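Local coordinates for DNA polymerase beta (Leishmania infantum, PDB 4P4M), which adds deoxynucleotides from their triphosphates to a DNA primer as a magnesium-dependent family X polymerase, probably in base excision repair, at residues Val224-Leu227 / Glu228-Lys231; Glu355-Ser358 / Glu359-Phe363; Met157-Ser160 / Val161-Asn165. All coordinates share one frame; numbering follows the deposited sequence.

Contact 1: residues Val224-Leu227 / Glu228-Lys231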
loop_
_atom_site.group_PDB
_atom_site.type_symbol
_atom_site.label_atom_id
_atom_site.label_comp_id
_atom_site.label_asym_id
_atom_site.label_seq_id
_atom_site.Cartn_x
_atom_site.Cartn_y
_atom_site.Cartn_z
ATOM N N VAL A 224 -12.258 -6.209 5.534
ATOM C CA VAL A 224 -11.873 -7.207 4.530
ATOM C C VAL A 224 -12.910 -8.334 4.410
ATOM O O VAL A 224 -13.311 -8.698 3.300
ATOM C CB VAL A 224 -10.456 -7.774 4.816
ATOM C CG1 VAL A 224 -10.179 -9.017 3.959
ATOM C CG2 VAL A 224 -9.405 -6.684 4.547
ATOM N N GLU A 225 -13.363 -8.868 5.544
ATOM C CA GLU A 225 -14.385 -9.931 5.522
ATOM C C GLU A 225 -15.667 -9.470 4.825
ATOM O O GLU A 225 -16.294 -10.234 4.075
ATOM C CB GLU A 225 -14.728 -10.392 6.943
ATOM C CG GLU A 225 -13.613 -11.155 7.632
ATOM C CD GLU A 225 -13.912 -11.423 9.102
ATOM O OE1 GLU A 225 -14.788 -10.736 9.676
ATOM O OE2 GLU A 225 -13.266 -12.319 9.683
ATOM N N PHE A 226 -16.058 -8.222 5.077
ATOM C CA PHE A 226 -17.258 -7.658 4.450
ATOM C C PHE A 226 -17.099 -7.612 2.920
ATOM O O PHE A 226 -17.995 -8.045 2.181
ATOM C CB PHE A 226 -17.557 -6.262 5.030
ATOM C CG PHE A 226 -18.892 -5.691 4.605
ATOM C CD1 PHE A 226 -20.077 -6.216 5.107
ATOM C CD2 PHE A 226 -18.959 -4.616 3.727
ATOM C CE1 PHE A 226 -21.303 -5.701 4.713
ATOM C CE2 PHE A 226 -20.179 -4.087 3.339
ATOM C CZ PHE A 226 -21.351 -4.631 3.836
ATOM N N LEU A 227 -15.961 -7.097 2.450
ATOM C CA LEU A 227 -15.675 -7.034 1.010
ATOM C C LEU A 227 -15.588 -8.426 0.376
ATOM O O LEU A 227 -15.934 -8.607 -0.789
ATOM C CB LEU A 227 -14.383 -6.254 0.744
ATOM C CG LEU A 227 -14.389 -4.775 1.159
ATOM C CD1 LEU A 227 -12.988 -4.181 1.031
ATOM C CD2 LEU A 227 -15.389 -3.970 0.316
ATOM N N GLU A 228 -15.115 -9.404 1.136
ATOM C CA GLU A 228 -15.087 -10.785 0.641
ATOM C C GLU A 228 -16.503 -11.370 0.490
ATOM O O GLU A 228 -16.785 -12.080 -0.482
ATOM C CB GLU A 228 -14.197 -11.656 1.544
ATOM C CG GLU A 228 -12.702 -11.336 1.369
ATOM C CD GLU A 228 -11.815 -11.961 2.430
ATOM O OE1 GLU A 228 -12.336 -12.393 3.482
ATOM O OE2 GLU A 228 -10.584 -11.998 2.215
ATOM N N SER A 229 -17.390 -11.060 1.435
ATOM C CA SER A 229 -18.771 -11.569 1.369
ATOM C C SER A 229 -19.525 -10.995 0.168
ATOM O O SER A 229 -20.449 -11.625 -0.359
ATOM C CB SER A 229 -19.541 -11.298 2.676
ATOM O OG SER A 229 -19.841 -9.918 2.845
ATOM N N LEU A 230 -19.111 -9.811 -0.275
ATOM C CA LEU A 230 -19.701 -9.163 -1.450
ATOM C C LEU A 230 -19.072 -9.637 -2.765
ATOM O O LEU A 230 -19.505 -9.234 -3.845
ATOM C CB LEU A 230 -19.547 -7.643 -1.341
ATOM C CG LEU A 230 -20.432 -6.975 -0.290
ATOM C CD1 LEU A 230 -19.943 -5.557 0.002
ATOM C CD2 LEU A 230 -21.879 -6.980 -0.749
ATOM N N LYS A 231 -18.056 -10.489 -2.664
ATOM C CA LYS A 231 -17.312 -10.988 -3.823
ATOM C C LYS A 231 -16.516 -9.896 -4.556
ATOM O O LYS A 231 -16.164 -10.055 -5.734
ATOM C CB LYS A 231 -18.225 -11.733 -4.806
ATOM C CG LYS A 231 -19.088 -12.819 -4.167
ATOM C CD LYS A 231 -18.248 -13.826 -3.415
ATOM C CE LYS A 231 -19.132 -14.843 -2.697
ATOM N NZ LYS A 231 -18.335 -15.847 -1.932
#

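Contact 2: residues Glu355-Ser358 / Glu359-Phe363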
loop_
_atom_site.group_PDB
_atom_site.type_symbol
_atom_site.label_atom_id
_atom_site.label_comp_id
_atom_site.label_asym_id
_atom_site.label_seq_id
_atom_site.Cartn_x
_atom_site.Cartn_y
_atom_site.Cartn_z
ATOM N N GLU A 355 3.564 18.059 15.497
ATOM C CA GLU A 355 2.201 17.896 15.006
ATOM C C GLU A 355 1.984 18.636 13.689
ATOM O O GLU A 355 2.420 19.778 13.533
ATOM C CB GLU A 355 1.189 18.367 16.054
ATOM C CG GLU A 355 1.120 17.467 17.274
ATOM C CD GLU A 355 0.120 17.967 18.301
ATOM O OE1 GLU A 355 -0.848 18.660 17.905
ATOM O OE2 GLU A 355 0.309 17.672 19.503
ATOM N N VAL A 356 1.321 17.980 12.739
ATOM C CA VAL A 356 0.958 18.633 11.479
ATOM C C VAL A 356 -0.507 18.367 11.133
ATOM O O VAL A 356 -1.051 17.335 11.519
ATOM C CB VAL A 356 1.880 18.193 10.312
ATOM C CG1 VAL A 356 3.308 18.639 10.567
ATOM C CG2 VAL A 356 1.810 16.668 10.097
ATOM N N ARG A 357 -1.141 19.297 10.416
ATOM C CA ARG A 357 -2.530 19.112 10.006
ATOM C C ARG A 357 -2.676 18.962 8.499
ATOM O O ARG A 357 -3.720 18.515 8.016
ATOM C CB ARG A 357 -3.417 20.266 10.495
ATOM C CG ARG A 357 -3.231 21.569 9.739
ATOM C CD ARG A 357 -4.471 22.463 9.831
ATOM N NE ARG A 357 -5.293 22.378 8.627
ATOM C CZ ARG A 357 -5.045 23.052 7.510
ATOM N NH1 ARG A 357 -3.999 23.861 7.446
ATOM N NH2 ARG A 357 -5.838 22.916 6.457
ATOM N N SER A 358 -1.635 19.331 7.758
ATOM C CA SER A 358 -1.681 19.317 6.289
ATOM C C SER A 358 -0.360 18.855 5.678
ATOM O O SER A 358 0.690 18.901 6.341
ATOM C CB SER A 358 -1.983 20.727 5.766
ATOM O OG SER A 358 -0.895 21.614 6.031
ATOM N N GLU A 359 -0.402 18.412 4.420
ATOM C CA GLU A 359 0.838 18.129 3.690
ATOM C C GLU A 359 1.717 19.378 3.631
ATOM O O GLU A 359 2.938 19.296 3.812
ATOM C CB GLU A 359 0.552 17.629 2.267
ATOM C CG GLU A 359 -0.221 16.300 2.206
ATOM C CD GLU A 359 -0.411 15.807 0.775
ATOM O OE1 GLU A 359 -0.886 16.597 -0.078
ATOM O OE2 GLU A 359 -0.083 14.631 0.507
ATOM N N GLN A 360 1.097 20.530 3.368
ATOM C CA GLN A 360 1.834 21.800 3.294
ATOM C C GLN A 360 2.674 22.052 4.548
ATOM O O GLN A 360 3.804 22.566 4.457
ATOM C CB GLN A 360 0.882 22.983 3.039
ATOM C CG GLN A 360 1.539 24.380 3.140
ATOM C CD GLN A 360 2.088 24.899 1.814
ATOM O OE1 GLN A 360 1.273 24.833 0.772
ATOM N NE2 GLN A 360 3.224 25.381 1.738
ATOM N N ASP A 361 2.136 21.707 5.721
ATOM C CA ASP A 361 2.888 21.879 6.971
ATOM C C ASP A 361 4.256 21.190 6.891
ATOM O O ASP A 361 5.265 21.738 7.338
ATOM C CB ASP A 361 2.153 21.273 8.172
ATOM C CG ASP A 361 0.992 22.126 8.667
ATOM O OD1 ASP A 361 0.986 23.363 8.463
ATOM O OD2 ASP A 361 0.080 21.533 9.286
ATOM N N VAL A 362 4.271 19.967 6.365
ATOM C CA VAL A 362 5.508 19.182 6.270
ATOM C C VAL A 362 6.527 19.826 5.322
ATOM O O VAL A 362 7.711 19.944 5.662
ATOM C CB VAL A 362 5.231 17.715 5.831
ATOM C CG1 VAL A 362 6.539 16.923 5.731
ATOM C CG2 VAL A 362 4.257 17.042 6.803
ATOM N N PHE A 363 6.077 20.233 4.136
ATOM C CA PHE A 363 6.949 20.954 3.203
ATOM C C PHE A 363 7.581 22.162 3.919
ATOM O O PHE A 363 8.794 22.405 3.825
ATOM C CB PHE A 363 6.165 21.453 1.979
ATOM C CG PHE A 363 5.823 20.385 0.946
ATOM C CD1 PHE A 363 4.600 19.716 0.991
ATOM C CD2 PHE A 363 6.686 20.116 -0.114
ATOM C CE1 PHE A 363 4.268 18.755 0.019
ATOM C CE2 PHE A 363 6.364 19.162 -1.089
ATOM C CZ PHE A 363 5.151 18.487 -1.026
#

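Contact 3: residues Met157-Ser160 / Val161-Asn165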
loop_
_atom_site.group_PDB
_atom_site.type_symbol
_atom_site.label_atom_id
_atom_site.label_comp_id
_atom_site.label_asym_id
_atom_site.label_seq_id
_atom_site.Cartn_x
_atom_site.Cartn_y
_atom_site.Cartn_z
ATOM N N MET A 157 -8.127 5.747 -15.253
ATOM C CA MET A 157 -8.620 6.643 -14.207
ATOM C C MET A 157 -10.119 6.485 -13.954
ATOM O O MET A 157 -10.557 6.462 -12.802
ATOM C CB MET A 157 -8.283 8.110 -14.531
ATOM C CG MET A 157 -8.904 9.120 -13.561
ATOM S SD MET A 157 -8.435 10.843 -13.867
ATOM C CE MET A 157 -6.725 10.840 -13.348
ATOM N N GLN A 158 -10.913 6.370 -15.018
ATOM C CA GLN A 158 -12.363 6.236 -14.849
ATOM C C GLN A 158 -12.746 5.044 -13.967
ATOM O O GLN A 158 -13.703 5.120 -13.196
ATOM C CB GLN A 158 -13.102 6.163 -16.200
ATOM C CG GLN A 158 -12.697 4.993 -17.102
ATOM C CD GLN A 158 -13.463 3.696 -16.819
ATOM O OE1 GLN A 158 -14.474 3.689 -16.111
ATOM N NE2 GLN A 158 -12.978 2.590 -17.385
ATOM N N GLU A 159 -12.008 3.943 -14.075
ATOM C CA GLU A 159 -12.311 2.789 -13.230
ATOM C C GLU A 159 -11.852 2.997 -11.777
ATOM O O GLU A 159 -12.530 2.560 -10.843
ATOM C CB GLU A 159 -11.741 1.485 -13.804
ATOM C CG GLU A 159 -12.293 0.246 -13.092
ATOM C CD GLU A 159 -11.652 -1.053 -13.552
ATOM O OE1 GLU A 159 -11.284 -1.877 -12.682
ATOM O OE2 GLU A 159 -11.519 -1.258 -14.782
ATOM N N SER A 160 -10.714 3.656 -11.577
ATOM C CA SER A 160 -10.280 3.991 -10.217
ATOM C C SER A 160 -11.312 4.843 -9.475
ATOM O O SER A 160 -11.508 4.672 -8.260
ATOM C CB SER A 160 -8.907 4.685 -10.218
ATOM O OG SER A 160 -7.851 3.730 -10.330
ATOM N N VAL A 161 -11.954 5.773 -10.186
ATOM C CA VAL A 161 -13.064 6.535 -9.597
ATOM C C VAL A 161 -14.152 5.591 -9.065
ATOM O O VAL A 161 -14.697 5.803 -7.966
ATOM C CB VAL A 161 -13.700 7.538 -10.601
ATOM C CG1 VAL A 161 -14.961 8.164 -10.009
ATOM C CG2 VAL A 161 -12.705 8.629 -10.984
ATOM N N LEU A 162 -14.471 4.558 -9.842
ATOM C CA LEU A 162 -15.456 3.561 -9.412
ATOM C C LEU A 162 -14.994 2.751 -8.190
ATOM O O LEU A 162 -15.807 2.442 -7.315
ATOM C CB LEU A 162 -15.833 2.609 -10.562
ATOM C CG LEU A 162 -16.419 3.229 -11.840
ATOM C CD1 LEU A 162 -16.609 2.166 -12.907
ATOM C CD2 LEU A 162 -17.726 3.962 -11.574
ATOM N N HIS A 163 -13.711 2.377 -8.140
ATOM C CA HIS A 163 -13.187 1.691 -6.947
ATOM C C HIS A 163 -13.271 2.615 -5.731
ATOM O O HIS A 163 -13.656 2.188 -4.630
ATOM C CB HIS A 163 -11.741 1.194 -7.138
ATOM C CG HIS A 163 -11.624 -0.050 -7.976
ATOM N ND1 HIS A 163 -11.717 -1.358 -7.643
ATOM C CD2 HIS A 163 -11.363 -0.018 -9.331
ATOM C CE1 HIS A 163 -11.524 -2.088 -8.795
ATOM N NE2 HIS A 163 -11.310 -1.254 -9.799
ATOM N N GLU A 164 -12.921 3.881 -5.919
ATOM C CA GLU A 164 -13.019 4.841 -4.817
ATOM C C GLU A 164 -14.445 4.922 -4.254
ATOM O O GLU A 164 -14.651 4.859 -3.037
ATOM C CB GLU A 164 -12.546 6.231 -5.249
ATOM C CG GLU A 164 -12.569 7.250 -4.109
ATOM C CD GLU A 164 -11.741 8.488 -4.425
ATOM O OE1 GLU A 164 -11.991 9.110 -5.473
ATOM O OE2 GLU A 164 -10.826 8.814 -3.637
ATOM N N ASN A 165 -15.426 5.085 -5.138
ATOM C CA ASN A 165 -16.817 5.212 -4.701
ATOM C C ASN A 165 -17.317 3.942 -4.013
ATOM O O ASN A 165 -18.037 4.007 -3.013
ATOM C CB ASN A 165 -17.737 5.559 -5.882
ATOM C CG ASN A 165 -17.432 6.926 -6.489
ATOM O OD1 ASN A 165 -16.748 7.752 -5.886
ATOM N ND2 ASN A 165 -17.947 7.167 -7.686
#

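Contact 1: residues Val224-Leu227 / Glu228-Lys231
Helix 219-229 ends on three i to i+4 backbone hydrogen bonds, which Glu-228, Ser-229 and Leu-230 donate to the carbonyls of Val-224, Glu-225 and Phe-226. They lengthen toward the end: Glu-228 N lies 2.9 Å from Val-224 O. Leu-230 N is 3.2 Å from Phe-226 O. That Phe-226 oxygen is gripped twice, because Ser-229 OG also donates to Phe-226 O at 2.7 Å. With chi1 at 71°, the hydroxyl stands between its own backbone N and carbonyl carbon and swings back over the preceding turn, reaching that oxygen from the side at a C=O...O angle of 126°. The helix then stops in a Schellman motif: Lys-231 takes a positive phi (66°), and its N-H is hydrogen-bonded to Glu-228 O. Just before this turn, Leu-230 lays CD1 obliquely against the Phe-226 ring, 3.7 Å from CE2. Phe-226 also touches Glu-173 and Val-174, and Leu-230 touches Tyr-166, all on helix 157-175 of the palm. On another side of the helix the extended Glu-228 chain runs back along the backbone, CG lying 3.3 Å from Val-224 O, and brings OE2 to within 3.5 Å of the methyl Val-224 CG1. Leu-233 of strand 233-236 packs on both Val-224 and Glu-228.

Contact 2: residues Glu355-Ser358 / Glu359-Phe363
Asp-361 OD2 takes two backbone N-H groups from the loop that leads into helix 359-365. Arg-357 N meets it at 2.8 Å, nearly straight (166°) and close to the C-O axis, while Ser-358 N comes from above the carboxylate plane at 3.2 Å. In return Ser-358 OG, at the N-cap, accepts from Asp-361 N at 3.0 Å; this bond and that from Ser-358 N to Asp-361 OD2 together make a capping box. A chi1 of 68° brings OG to Asp-361 N, which also makes a weak bond to Ser-358 O. The negative carboxylate at the N-terminal end of the helix would probably be favoured by the helix dipole. Arg-357 contributes its aliphatic part, CG resting 3.3 Å from Asp-361 OD2, whereas its guanidinium stands almost perpendicular to the carboxylate and does not touch it. Val-356 packs alongside: CG1 lies 3.7 Å from Asp-361 CB, and CG2 is 4.1 Å from Val-362 CG2. Buried Glu-359 forms salt bridges with Arg-376 and Arg-188. This end of the thumb helix packs against two others, with Glu-359 and Val-362 on helix 282-290 and Val-362 also on Met-299 of helix 293-305.

Contact 3: residues Met157-Ser160 / Val161-Asn165
Glu-159 and His-163, one turn apart on helix 157-175, are joined by a side-chain hydrogen bond on the buried side of the helix. His-163 NE2 donates to Glu-159 OE1 at 2.9 Å and 165°, and the oxygen sits at the ring edge, only 10° out of its plane. It receives the N-H on its anti lone pair, the one turned away from OE2, and the carboxylate and imidazole are nearly coplanar. Glu-159 gets there with an extended chain whose CG lies opposite its own N (chi1 -168°), carrying the acid across to the ring one turn on. The ring also rests on the backbone, with CD2 3.2 Å from Glu-159 O, the same carbonyl that accepts His-163 N at 3.0 Å. Leu-250 touches both side chains, and Tyr-267 lies against Glu-159. Ser-160 is buried too; its carbonyl accepts Glu-164 N at 2.8 Å, and its side chain touches Tyr-187 of helix 185-188. Next to it Val-161, partly exposed, also meets Tyr-187 and offers CG2 to Met-157 O at 3.6 Å.

The flank of Gln-158 and Leu-162 is looser. Exposed Gln-158 folds at chi2 and brings OE1 no closer than 4.1 Å to Leu-162 CD1, and the bond beneath them, Leu-162 N to Gln-158 O, is long and weak at 3.5 Å.

The polar pair is extended at both ends: Glu-159 OE1 serves His-163 and also makes a salt bridge with Arg-270 NE, and His-163 ND1 is hydrogen-bonded to Tyr-232 OH. With both ring nitrogens engaged, the imidazole is fixed in rotation. The arginine probably keeps the acid ionised, and the acid in turn would polarise the histidine N-H, giving a chain of salt bridge and hydrogen bonds that ties this palm helix to strand 270-277.

Overall arrangement
Contacts 1 and 3 belong to the palm, and helix 157-175 relates them: contact 3 spans its first turns, while residues farther along it pack against Phe-226, Leu-227 and Leu-230 of contact 1. Their centres are about 18 Å apart. Contact 2 lies in the thumb, about 35 Å from contact 1 and 27 Å from contact 3, centre to centre. Contact 3 is the more buried of the palm pair, with Glu-159, Ser-160 and His-163 inside; it joins a carboxylate-histidine hydrogen bond to an arginine salt bridge, and the side chain of Ser-160 is about 9 Å from the bound magnesium ion. Contact 1 exposes Glu-225, Ser-229 and Lys-231. Contacts 1 and 2 handle opposite helix ends, a C-terminal Schellman turn and an N-terminal capping box.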